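Local coordinates for protein mandelate racemase/muconate lactonizing enzyme (Roseovarius nubinhibens, PDB 2QDD) that is of unknown function but belongs to the enolase superfamily, binds magnesium and probably acts as a mandelate racemase- or muconate lactonizing-type enzyme, at residues 11-16 and 360-365; 32-37 and 63-68; 139-144 and 162-167; 214-219 and 236-241. One frame throughout, in Å; residues are numbered along the deposited sequence. Where two conformers were deposited one is given.

Contact 1 (11-16 and 360-365); sequences FHLDLP and EALGRP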
# COMPACT_ATOMS: atom_id res chain seq x y z
N PHE A 11 9.11 -47.51 -15.42
CA PHE A 11 10.40 -48.13 -15.16
C PHE A 11 11.06 -47.41 -14.00
O PHE A 11 10.78 -46.24 -13.76
CB PHE A 11 11.31 -48.04 -16.39
CG PHE A 11 10.79 -48.76 -17.60
CD1 PHE A 11 11.20 -50.06 -17.88
CD2 PHE A 11 9.88 -48.15 -18.47
CE1 PHE A 11 10.72 -50.73 -19.00
CE2 PHE A 11 9.39 -48.81 -19.58
CZ PHE A 11 9.81 -50.11 -19.85
N HIS A 12 11.93 -48.11 -13.28
CA HIS A 12 12.67 -47.51 -12.18
C HIS A 12 14.18 -47.66 -12.38
O HIS A 12 14.67 -48.75 -12.68
CB HIS A 12 12.21 -48.08 -10.83
CG HIS A 12 13.19 -47.87 -9.71
ND1 HIS A 12 13.82 -48.91 -9.06
CD2 HIS A 12 13.65 -46.73 -9.13
CE1 HIS A 12 14.62 -48.42 -8.14
NE2 HIS A 12 14.54 -47.10 -8.16
N LEU A 13 14.90 -46.56 -12.23
CA LEU A 13 16.32 -46.51 -12.54
C LEU A 13 17.07 -46.12 -11.27
O LEU A 13 16.72 -45.14 -10.61
CB LEU A 13 16.58 -45.48 -13.65
CG LEU A 13 16.29 -45.85 -15.12
CD1 LEU A 13 14.81 -45.80 -15.48
CD2 LEU A 13 17.07 -44.94 -16.05
N ASP A 14 18.08 -46.90 -10.93
CA ASP A 14 18.98 -46.60 -9.83
C ASP A 14 20.23 -45.93 -10.40
O ASP A 14 21.03 -46.59 -11.08
CB ASP A 14 19.36 -47.89 -9.10
CG ASP A 14 19.69 -47.67 -7.64
OD1 ASP A 14 20.65 -46.94 -7.34
OD2 ASP A 14 18.99 -48.26 -6.79
N LEU A 15 20.39 -44.64 -10.15
CA LEU A 15 21.44 -43.86 -10.80
C LEU A 15 22.47 -43.36 -9.80
O LEU A 15 22.22 -42.38 -9.10
CB LEU A 15 20.86 -42.67 -11.56
CG LEU A 15 19.76 -42.85 -12.60
CD1 LEU A 15 19.19 -41.48 -12.87
CD2 LEU A 15 20.32 -43.46 -13.88
N PRO A 16 23.64 -44.03 -9.73
CA PRO A 16 24.68 -43.58 -8.80
C PRO A 16 25.25 -42.23 -9.22
O PRO A 16 25.40 -41.95 -10.41
CB PRO A 16 25.74 -44.68 -8.90
CG PRO A 16 25.53 -45.29 -10.24
CD PRO A 16 24.06 -45.21 -10.51
N GLU A 360 15.52 -52.59 -22.91
CA GLU A 360 16.49 -53.61 -22.49
C GLU A 360 17.64 -53.04 -21.66
O GLU A 360 18.32 -53.78 -20.95
CB GLU A 360 17.03 -54.37 -23.70
CG GLU A 360 16.34 -55.71 -23.96
CD GLU A 360 14.85 -55.58 -24.21
OE1 GLU A 360 14.46 -54.95 -25.22
OE2 GLU A 360 14.06 -56.10 -23.39
N ALA A 361 17.86 -51.73 -21.77
CA ALA A 361 18.84 -51.03 -20.93
C ALA A 361 18.26 -50.57 -19.59
O ALA A 361 19.01 -50.15 -18.70
CB ALA A 361 19.44 -49.85 -21.70
N LEU A 362 16.94 -50.67 -19.45
CA LEU A 362 16.21 -50.02 -18.36
C LEU A 362 15.82 -50.97 -17.22
O LEU A 362 15.39 -50.53 -16.15
CB LEU A 362 14.96 -49.30 -18.90
CG LEU A 362 15.16 -48.17 -19.90
CD1 LEU A 362 13.81 -47.59 -20.29
CD2 LEU A 362 16.08 -47.08 -19.36
N GLY A 363 15.97 -52.27 -17.47
CA GLY A 363 15.49 -53.29 -16.55
C GLY A 363 14.04 -53.65 -16.82
O GLY A 363 13.46 -53.23 -17.82
N ARG A 364 13.47 -54.45 -15.93
CA ARG A 364 12.08 -54.89 -16.06
C ARG A 364 11.15 -53.84 -15.43
O ARG A 364 11.43 -53.35 -14.34
CB ARG A 364 11.89 -56.25 -15.39
CG ARG A 364 11.20 -57.29 -16.27
CD ARG A 364 9.75 -57.49 -15.85
NE ARG A 364 9.64 -58.37 -14.68
CZ ARG A 364 8.75 -58.22 -13.70
NH1 ARG A 364 7.87 -57.22 -13.73
NH2 ARG A 364 8.74 -59.07 -12.68
N PRO A 365 10.06 -53.49 -16.14
CA PRO A 365 9.04 -52.55 -15.65
C PRO A 365 8.51 -52.87 -14.26
O PRO A 365 8.21 -54.03 -13.96
CB PRO A 365 7.92 -52.67 -16.69
CG PRO A 365 8.25 -53.86 -17.52
CD PRO A 365 9.73 -53.98 -17.49
O HOH W 1 12.71 -50.81 -13.76

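Contact 2 (32-37 and 63-68); sequences RLDSTY and HGPGLR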
# COMPACT_ATOMS: atom_id res chain seq x y z
N ARG A 32 22.80 -41.80 -4.62
CA ARG A 32 22.12 -42.19 -5.85
C ARG A 32 20.77 -41.51 -6.01
O ARG A 32 20.20 -40.98 -5.05
CB ARG A 32 21.96 -43.72 -5.91
CG ARG A 32 21.28 -44.33 -4.69
CD ARG A 32 21.92 -45.66 -4.29
NE ARG A 32 22.45 -46.39 -5.44
CZ ARG A 32 23.67 -46.91 -5.51
NH1 ARG A 32 24.05 -47.55 -6.60
NH2 ARG A 32 24.51 -46.80 -4.48
N LEU A 33 20.26 -41.53 -7.24
CA LEU A 33 18.97 -40.93 -7.55
C LEU A 33 17.96 -41.99 -7.96
O LEU A 33 18.29 -42.95 -8.65
CB LEU A 33 19.11 -39.88 -8.65
CG LEU A 33 19.91 -38.60 -8.36
CD1 LEU A 33 19.84 -37.67 -9.55
CD2 LEU A 33 19.43 -37.89 -7.11
N ASP A 34 16.72 -41.81 -7.51
CA ASP A 34 15.61 -42.68 -7.86
C ASP A 34 14.87 -42.02 -9.03
O ASP A 34 14.04 -41.12 -8.83
CB ASP A 34 14.69 -42.85 -6.63
CG ASP A 34 13.47 -43.73 -6.89
OD1 ASP A 34 12.97 -44.31 -5.91
OD2 ASP A 34 12.98 -43.82 -8.04
N SER A 35 15.19 -42.47 -10.23
CA SER A 35 14.56 -41.96 -11.44
C SER A 35 13.41 -42.84 -11.89
O SER A 35 13.48 -44.06 -11.79
CB SER A 35 15.59 -41.83 -12.57
OG SER A 35 15.02 -41.20 -13.69
N THR A 36 12.37 -42.20 -12.39
CA THR A 36 11.26 -42.89 -13.03
C THR A 36 11.26 -42.53 -14.51
O THR A 36 11.22 -41.34 -14.86
CB THR A 36 9.92 -42.49 -12.38
OG1 THR A 36 9.96 -42.80 -10.99
CG2 THR A 36 8.76 -43.22 -13.02
N TYR A 37 11.34 -43.54 -15.37
CA TYR A 37 10.98 -43.41 -16.79
C TYR A 37 9.54 -43.85 -17.01
O TYR A 37 9.10 -44.86 -16.47
CB TYR A 37 11.90 -44.26 -17.67
CG TYR A 37 13.20 -43.61 -18.10
CD1 TYR A 37 13.79 -43.95 -19.31
CD2 TYR A 37 13.86 -42.68 -17.28
CE1 TYR A 37 14.99 -43.38 -19.72
CE2 TYR A 37 15.05 -42.10 -17.68
CZ TYR A 37 15.62 -42.45 -18.90
OH TYR A 37 16.80 -41.88 -19.30
N HIS A 63 9.40 -37.27 -4.20
CA HIS A 63 10.16 -38.49 -3.94
C HIS A 63 9.79 -39.59 -4.93
O HIS A 63 8.64 -39.67 -5.38
CB HIS A 63 9.99 -38.99 -2.48
CG HIS A 63 8.59 -39.34 -2.09
ND1 HIS A 63 8.30 -40.43 -1.30
CD2 HIS A 63 7.40 -38.74 -2.35
CE1 HIS A 63 6.99 -40.50 -1.11
NE2 HIS A 63 6.42 -39.48 -1.73
N GLY A 64 10.79 -40.39 -5.29
CA GLY A 64 10.63 -41.57 -6.16
C GLY A 64 9.44 -42.50 -5.91
O GLY A 64 8.64 -42.71 -6.83
N PRO A 65 9.32 -43.06 -4.69
CA PRO A 65 8.16 -43.91 -4.40
C PRO A 65 6.81 -43.19 -4.53
O PRO A 65 5.83 -43.81 -4.96
CB PRO A 65 8.39 -44.36 -2.95
CG PRO A 65 9.85 -44.18 -2.72
CD PRO A 65 10.23 -42.99 -3.53
N GLY A 66 6.76 -41.91 -4.19
CA GLY A 66 5.55 -41.10 -4.39
C GLY A 66 5.22 -40.83 -5.84
O GLY A 66 4.05 -40.71 -6.20
N LEU A 67 6.26 -40.72 -6.66
CA LEU A 67 6.09 -40.50 -8.10
C LEU A 67 5.39 -41.69 -8.76
O LEU A 67 4.44 -41.51 -9.52
CB LEU A 67 7.45 -40.24 -8.77
CG LEU A 67 7.51 -39.21 -9.90
CD1 LEU A 67 8.92 -38.63 -10.04
CD2 LEU A 67 7.04 -39.77 -11.24
N ARG A 68 5.85 -42.89 -8.45
CA ARG A 68 5.25 -44.11 -8.98
C ARG A 68 3.86 -44.39 -8.42
O ARG A 68 2.98 -44.83 -9.16
CB ARG A 68 6.19 -45.30 -8.77
CG ARG A 68 7.45 -45.21 -9.64
CD ARG A 68 8.39 -46.37 -9.39
NE ARG A 68 9.08 -46.28 -8.10
CZ ARG A 68 10.23 -45.65 -7.90
NH1 ARG A 68 10.84 -45.03 -8.91
NH2 ARG A 68 10.77 -45.63 -6.69

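Contact 3 (139-144 and 162-167); sequences SSISTG and RTHSAK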
# COMPACT_ATOMS: atom_id res chain seq x y z
N SER A 139 28.98 -24.56 -14.72
CA SER A 139 29.71 -25.45 -13.82
C SER A 139 29.15 -25.40 -12.40
O SER A 139 28.46 -24.45 -12.03
CB SER A 139 31.19 -25.07 -13.78
OG SER A 139 31.39 -23.82 -13.15
N SER A 140 29.45 -26.44 -11.62
CA SER A 140 29.11 -26.48 -10.21
C SER A 140 30.37 -26.47 -9.36
O SER A 140 31.18 -27.40 -9.42
CB SER A 140 28.29 -27.72 -9.89
OG SER A 140 27.19 -27.83 -10.78
N ILE A 141 30.53 -25.40 -8.58
CA ILE A 141 31.71 -25.21 -7.74
C ILE A 141 31.37 -25.47 -6.28
O ILE A 141 30.67 -24.69 -5.64
CB ILE A 141 32.30 -23.78 -7.91
CG1 ILE A 141 32.37 -23.36 -9.39
CG2 ILE A 141 33.64 -23.64 -7.17
CD1 ILE A 141 33.33 -24.18 -10.26
N SER A 142 31.88 -26.59 -5.76
CA SER A 142 31.61 -27.06 -4.40
C SER A 142 32.21 -26.14 -3.34
O SER A 142 33.21 -25.47 -3.60
CB SER A 142 32.15 -28.48 -4.21
OG SER A 142 31.32 -29.44 -4.83
N THR A 143 31.59 -26.12 -2.17
CA THR A 143 32.01 -25.27 -1.05
C THR A 143 33.41 -25.65 -0.54
O THR A 143 33.77 -26.83 -0.52
CB THR A 143 31.00 -25.34 0.13
OG1 THR A 143 29.68 -25.58 -0.38
CG2 THR A 143 31.00 -24.05 0.92
N GLY A 144 34.19 -24.64 -0.17
CA GLY A 144 35.50 -24.84 0.44
C GLY A 144 36.12 -23.53 0.88
O GLY A 144 35.41 -22.60 1.27
N ARG A 162 31.90 -21.17 -18.91
CA ARG A 162 32.02 -19.71 -18.80
C ARG A 162 31.03 -19.13 -17.78
O ARG A 162 31.07 -17.94 -17.48
CB ARG A 162 31.83 -19.04 -20.16
CG ARG A 162 32.71 -19.59 -21.26
CD ARG A 162 32.78 -18.65 -22.44
NE ARG A 162 34.00 -17.84 -22.41
CZ ARG A 162 34.02 -16.53 -22.22
NH1 ARG A 162 32.89 -15.85 -22.05
NH2 ARG A 162 35.18 -15.88 -22.20
N THR A 163 30.15 -19.98 -17.26
CA THR A 163 29.24 -19.60 -16.19
C THR A 163 29.40 -20.60 -15.05
O THR A 163 29.55 -21.79 -15.28
CB THR A 163 27.77 -19.56 -16.68
OG1 THR A 163 27.71 -18.89 -17.94
CG2 THR A 163 26.87 -18.82 -15.68
N HIS A 164 29.41 -20.09 -13.82
CA HIS A 164 29.75 -20.88 -12.65
C HIS A 164 28.74 -20.67 -11.54
O HIS A 164 28.42 -19.54 -11.18
CB HIS A 164 31.17 -20.54 -12.16
CG HIS A 164 32.20 -20.54 -13.25
ND1 HIS A 164 32.67 -21.69 -13.83
CD2 HIS A 164 32.82 -19.51 -13.88
CE1 HIS A 164 33.55 -21.38 -14.77
NE2 HIS A 164 33.67 -20.07 -14.81
N SER A 165 28.23 -21.78 -11.01
CA SER A 165 27.40 -21.76 -9.81
C SER A 165 28.28 -22.09 -8.60
O SER A 165 28.61 -23.25 -8.37
CB SER A 165 26.27 -22.78 -9.95
OG SER A 165 25.19 -22.46 -9.09
N ALA A 166 28.65 -21.06 -7.86
CA ALA A 166 29.42 -21.22 -6.63
C ALA A 166 28.50 -21.47 -5.44
O ALA A 166 27.64 -20.65 -5.12
CB ALA A 166 30.30 -20.00 -6.39
N LYS A 167 28.69 -22.61 -4.78
CA LYS A 167 27.81 -23.04 -3.70
C LYS A 167 28.32 -22.51 -2.36
O LYS A 167 29.37 -22.94 -1.88
CB LYS A 167 27.67 -24.56 -3.68
CG LYS A 167 27.45 -25.21 -5.03
CD LYS A 167 25.99 -25.20 -5.44
CE LYS A 167 25.84 -25.44 -6.94
NZ LYS A 167 24.42 -25.34 -7.38

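Contact 4 (214-219 and 236-241); sequences RARDWI and VANPIM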
# COMPACT_ATOMS: atom_id res chain seq x y z
N ARG A 214 31.23 -6.15 -1.67
CA ARG A 214 31.25 -5.24 -2.82
C ARG A 214 30.67 -5.88 -4.08
O ARG A 214 30.25 -5.18 -5.01
CB ARG A 214 32.67 -4.75 -3.09
CG ARG A 214 33.08 -3.53 -2.28
CD ARG A 214 34.53 -3.14 -2.60
NE ARG A 214 35.50 -3.90 -1.81
CZ ARG A 214 36.19 -4.95 -2.25
NH1 ARG A 214 36.04 -5.39 -3.50
NH2 ARG A 214 37.04 -5.57 -1.44
N ALA A 215 30.65 -7.21 -4.09
CA ALA A 215 30.19 -8.00 -5.23
C ALA A 215 28.70 -7.84 -5.51
O ALA A 215 27.86 -7.93 -4.61
CB ALA A 215 30.51 -9.45 -5.02
N ARG A 216 28.38 -7.63 -6.79
CA ARG A 216 27.00 -7.43 -7.23
C ARG A 216 26.57 -8.54 -8.17
O ARG A 216 25.74 -8.33 -9.05
CB ARG A 216 26.85 -6.07 -7.92
CG ARG A 216 27.21 -4.87 -7.06
CD ARG A 216 26.32 -4.79 -5.84
NE ARG A 216 26.67 -3.67 -4.98
CZ ARG A 216 27.15 -3.79 -3.75
NH1 ARG A 216 27.45 -2.71 -3.04
NH2 ARG A 216 27.35 -4.99 -3.22
N ASP A 217 27.13 -9.73 -7.97
CA ASP A 217 26.71 -10.92 -8.72
C ASP A 217 25.36 -11.42 -8.25
O ASP A 217 24.94 -11.12 -7.13
CB ASP A 217 27.77 -12.02 -8.58
CG ASP A 217 29.16 -11.52 -8.86
OD1 ASP A 217 29.85 -11.13 -7.89
OD2 ASP A 217 29.57 -11.49 -10.04
N TRP A 218 24.68 -12.18 -9.12
CA TRP A 218 23.47 -12.94 -8.80
C TRP A 218 23.55 -13.67 -7.46
O TRP A 218 24.55 -14.32 -7.15
CB TRP A 218 23.21 -13.99 -9.87
CG TRP A 218 22.51 -13.50 -11.10
CD1 TRP A 218 23.05 -13.37 -12.35
CD2 TRP A 218 21.13 -13.13 -11.22
NE1 TRP A 218 22.10 -12.92 -13.23
CE2 TRP A 218 20.91 -12.77 -12.57
CE3 TRP A 218 20.06 -13.06 -10.31
CZ2 TRP A 218 19.67 -12.35 -13.03
CZ3 TRP A 218 18.83 -12.63 -10.78
CH2 TRP A 218 18.64 -12.28 -12.12
N ILE A 219 22.48 -13.56 -6.68
CA ILE A 219 22.29 -14.39 -5.49
C ILE A 219 21.07 -15.26 -5.70
O ILE A 219 19.96 -14.75 -5.90
CB ILE A 219 22.10 -13.53 -4.21
CG1 ILE A 219 23.25 -12.53 -4.03
CG2 ILE A 219 21.95 -14.43 -2.97
CD1 ILE A 219 24.66 -13.13 -4.01
N VAL A 236 19.12 -5.14 0.33
CA VAL A 236 20.45 -5.39 -0.26
C VAL A 236 20.51 -4.90 -1.72
O VAL A 236 19.49 -4.51 -2.28
CB VAL A 236 20.87 -6.91 -0.16
CG1 VAL A 236 20.73 -7.43 1.27
CG2 VAL A 236 20.06 -7.78 -1.11
N ALA A 237 21.70 -4.95 -2.32
CA ALA A 237 21.95 -4.33 -3.62
C ALA A 237 22.16 -5.31 -4.80
O ALA A 237 22.32 -4.87 -5.94
CB ALA A 237 23.11 -3.36 -3.52
N ASN A 238 22.14 -6.61 -4.51
CA ASN A 238 22.37 -7.67 -5.51
C ASN A 238 21.10 -8.06 -6.25
O ASN A 238 20.01 -7.99 -5.67
CB ASN A 238 22.88 -8.94 -4.82
CG ASN A 238 24.27 -8.78 -4.26
OD1 ASN A 238 24.47 -8.11 -3.25
ND2 ASN A 238 25.24 -9.42 -4.91
N PRO A 239 21.22 -8.49 -7.53
CA PRO A 239 20.14 -9.21 -8.21
C PRO A 239 19.78 -10.53 -7.51
O PRO A 239 20.66 -11.29 -7.13
CB PRO A 239 20.73 -9.51 -9.60
CG PRO A 239 21.83 -8.54 -9.79
CD PRO A 239 22.40 -8.32 -8.41
N ILE A 240 18.48 -10.78 -7.36
CA ILE A 240 18.01 -11.98 -6.67
C ILE A 240 17.32 -12.93 -7.64
O ILE A 240 16.42 -12.54 -8.39
CB ILE A 240 17.13 -11.64 -5.42
CG1 ILE A 240 18.03 -11.43 -4.20
CG2 ILE A 240 16.13 -12.76 -5.08
CD1 ILE A 240 18.16 -10.00 -3.78
N MET A 241 17.79 -14.18 -7.64
CA MET A 241 17.24 -15.26 -8.45
C MET A 241 16.44 -16.19 -7.54
O MET A 241 16.97 -16.69 -6.55
CB MET A 241 18.39 -16.02 -9.12
CG MET A 241 18.04 -17.34 -9.80
SD MET A 241 17.61 -17.24 -11.54
CE MET A 241 18.76 -16.03 -12.20

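Contact 1 (11-16 and 360-365)
Phe-11 and Leu-362 make the main apolar contact between strand 11-16 and the loop 360-365. Methyl CD1 of Leu-362 sits over the middle of the Phe-11 ring, 4.3 Å from its centroid and 12° off the normal, a CH-pi contact. Pro-365 CB lies over the opposite face, toward the rim. Pro-365 CD reaches Phe-11 CE1 from beyond the rim, 3.7 Å away. Phe-11 CG lies anti to its carbonyl carbon (chi1 -63°), which swings the ring out toward the loop. With an alanine in place of Phe-11, Leu-362 CD1 and Pro-365 would probably lose the ring between them and face a gap. Further along the strand, Leu-13 CD2 meets Leu-362 CD2 at 4.1 Å.

The polar link is indirect. Water 1 accepts from His-12 N at 2.9 Å and donates to Arg-364 O, bridging the two backbones. The carbonyl of Gly-363 lies near the plane of the Phe-11 ring, at its edge.

Strand 5-22 pairs on one side with strand 29-42, where Tyr-37 touches both Leu-13 and Leu-362. The loop 360-365 leads straight into strand 367-370, which borders strand 5-22 on its other side in the antiparallel sheet.

Contact 2 (32-37 and 63-68)
Arg-68 lays the end of its guanidinium against the carboxylate of Asp-34, and the two flat groups are nearly coplanar, 6° apart. The grip is end-on and uses two nitrogens. NH1 gives a hydrogen bond to Asp-34 OD2 at 2.6 Å, and NH2 gives one to Asp-34 OD1 at 2.7 Å. Both bonds are nearly straight. Each oxygen uses its syn lone pair. This paired salt bridge fixes the rotation of both groups.

Asp-34 CG is anti to the backbone N (chi1 179°), which carries the carboxylate out from the strand toward the helix start. The Arg-68 chain bends at chi3, and its guanidinium lies over the carbonyl oxygen of Gly-64 in the preceding turn.

The contact belongs to the N-terminal capping domain of the enolase superfamily, where a helical part packs on an antiparallel sheet. Here strand 32-37 runs almost along the first turn of helix 64-78, 13° between their directions and 8.5 Å between their axes. His-63 takes the N-cap position of that helix.

Gly-64 has no side chain at the closest backbone approach. Its CA comes to 3.6 Å from Asp-34 OD1, and a CB would run into that oxygen. Thr-36 lies farther along the strand. Its CB meets Leu-67 CD2 at 4.1 Å, while its OG1 and CG2 pass beside Arg-68 CG.

His-12 of strand 5-22 touches both Asp-34 and Arg-68. At the N-cap, His-63 ND1 bonds to Thr-73 OG1 of a second subunit.

Contact 3 (139-144 and 162-167)
Ser-139 and His-164 pair in a parallel bridge of a beta-alpha-beta unit, in which strand 135-141, helix 146-159 and strand 163-167 form part of the barrel of the C-terminal domain. The close part is the ladder of four backbone bonds. Ser-139 N bonds to Thr-163 O and Ser-165 N to Ser-139 O. Ile-141 N then bonds to Ser-165 O, and Lys-167 N to Ile-141 O. Lys-167 CG also packs on Ile-141 O, at 3.3 Å.

On the helix-facing side, Ser-139 OG and His-164 ND1 share a hydrogen bond of 2.6 Å, with the hydroxyl oxygen in the plane of the imidazole at its edge. Ser-139 OG stands between its backbone N and carbonyl carbon (chi1 69°), which directs it to the ring. His-164 NE2 bonds in turn to His-191 ND1, so both ring nitrogens have partners. A phenylalanine in its place would probably leave Ser-139 OG and His-191 without their mate. Beside the ring, Ile-141 CG1 packs on His-164 CB at 4.1 Å, and Ile-141 also meets Met-149, Leu-152 and Ile-153 of helix 146-159.

On the other side, Ser-140 CB and Lys-167 CE meet more loosely, at 4.5 Å. Lys-167 NZ makes its salt bridge with Asp-196, a magnesium ligand of this protein, though no magnesium is bound in this chain. It also makes a weak bond to Ser-165 OG.

Past the strand end, Ser-142 and Thr-143 are exposed. There Thr-143 OG1 donates to Lys-167 O at 3.1 Å, approaching from above the carbonyl plane.

Contact 4 (214-219 and 236-241)
Trp-218 starts away from segment 236-241, but with CG anti to the carbonyl carbon (chi1 -82°) its indole turns back, and the six-membered ring comes between Pro-239 and Met-241. Met-241 CG lies anti to its backbone N (chi1 169°); with the chain bent at chi2 and chi3, its methyl reaches the indole. Met-241 CE stands 3.5 Å from the centroid of the six-membered ring, almost on the normal. Pro-239 CB covers the opposite face at 3.9 Å from the same centroid. The indole is thus held flat between two CH-pi contacts. Met-241 SD lies farther out above the face, a Met-aromatic contact.

Asn-238 ND2 bridges two carbonyls of 214-219. It donates to Asp-217 O at 2.8 Å, in the carbonyl plane and nearly straight (169°). It also donates to Ala-215 O at 3.0 Å, a more bent bond. Arg-216 NH2 reaches Ala-215 O from the other face of that carbonyl. Ala-237 CB lies over the Arg-216 guanidinium, whose NE bonds to Asn-211 O of a third subunit.

Ile-219 N bonds to Pro-239 O and Met-241 N to Ile-219 O, the start of parallel pairing. Ile-219 CG1 packs on Asn-238 CB at 3.7 Å. Glu-220, next after Ile-219 on strand 218-220, is a magnesium ligand.

The two strands are neighbours in the barrel, linked by helix 226-233. Strand 192-196 flanks 218-220 on its far side, and Leu-210 of helix 203-210 packs on Ile-219 and Asn-238.

Each of contacts 1 and 2 has one segment on the antiparallel sheet; their centres are about 11 Å apart. They touch through neighbouring strands 5-22 and 29-42, where Asp-14 and Arg-32 form a salt bridge. Contacts 3 and 4 belong to the barrel sheet, with centres about 16 Å apart and strand 192-196 between their strand pairs. Contacts 2, 3 and 4 follow in series, all nested within the loop closed by contact 1. Contact 1 brings the C-terminal end back onto the N-terminal domain's sheet. That domain is thus built from both chain ends, with the barrel between them in sequence. Contacts 3 and 4 approach the magnesium site; contacts 1 and 2 lie away from it.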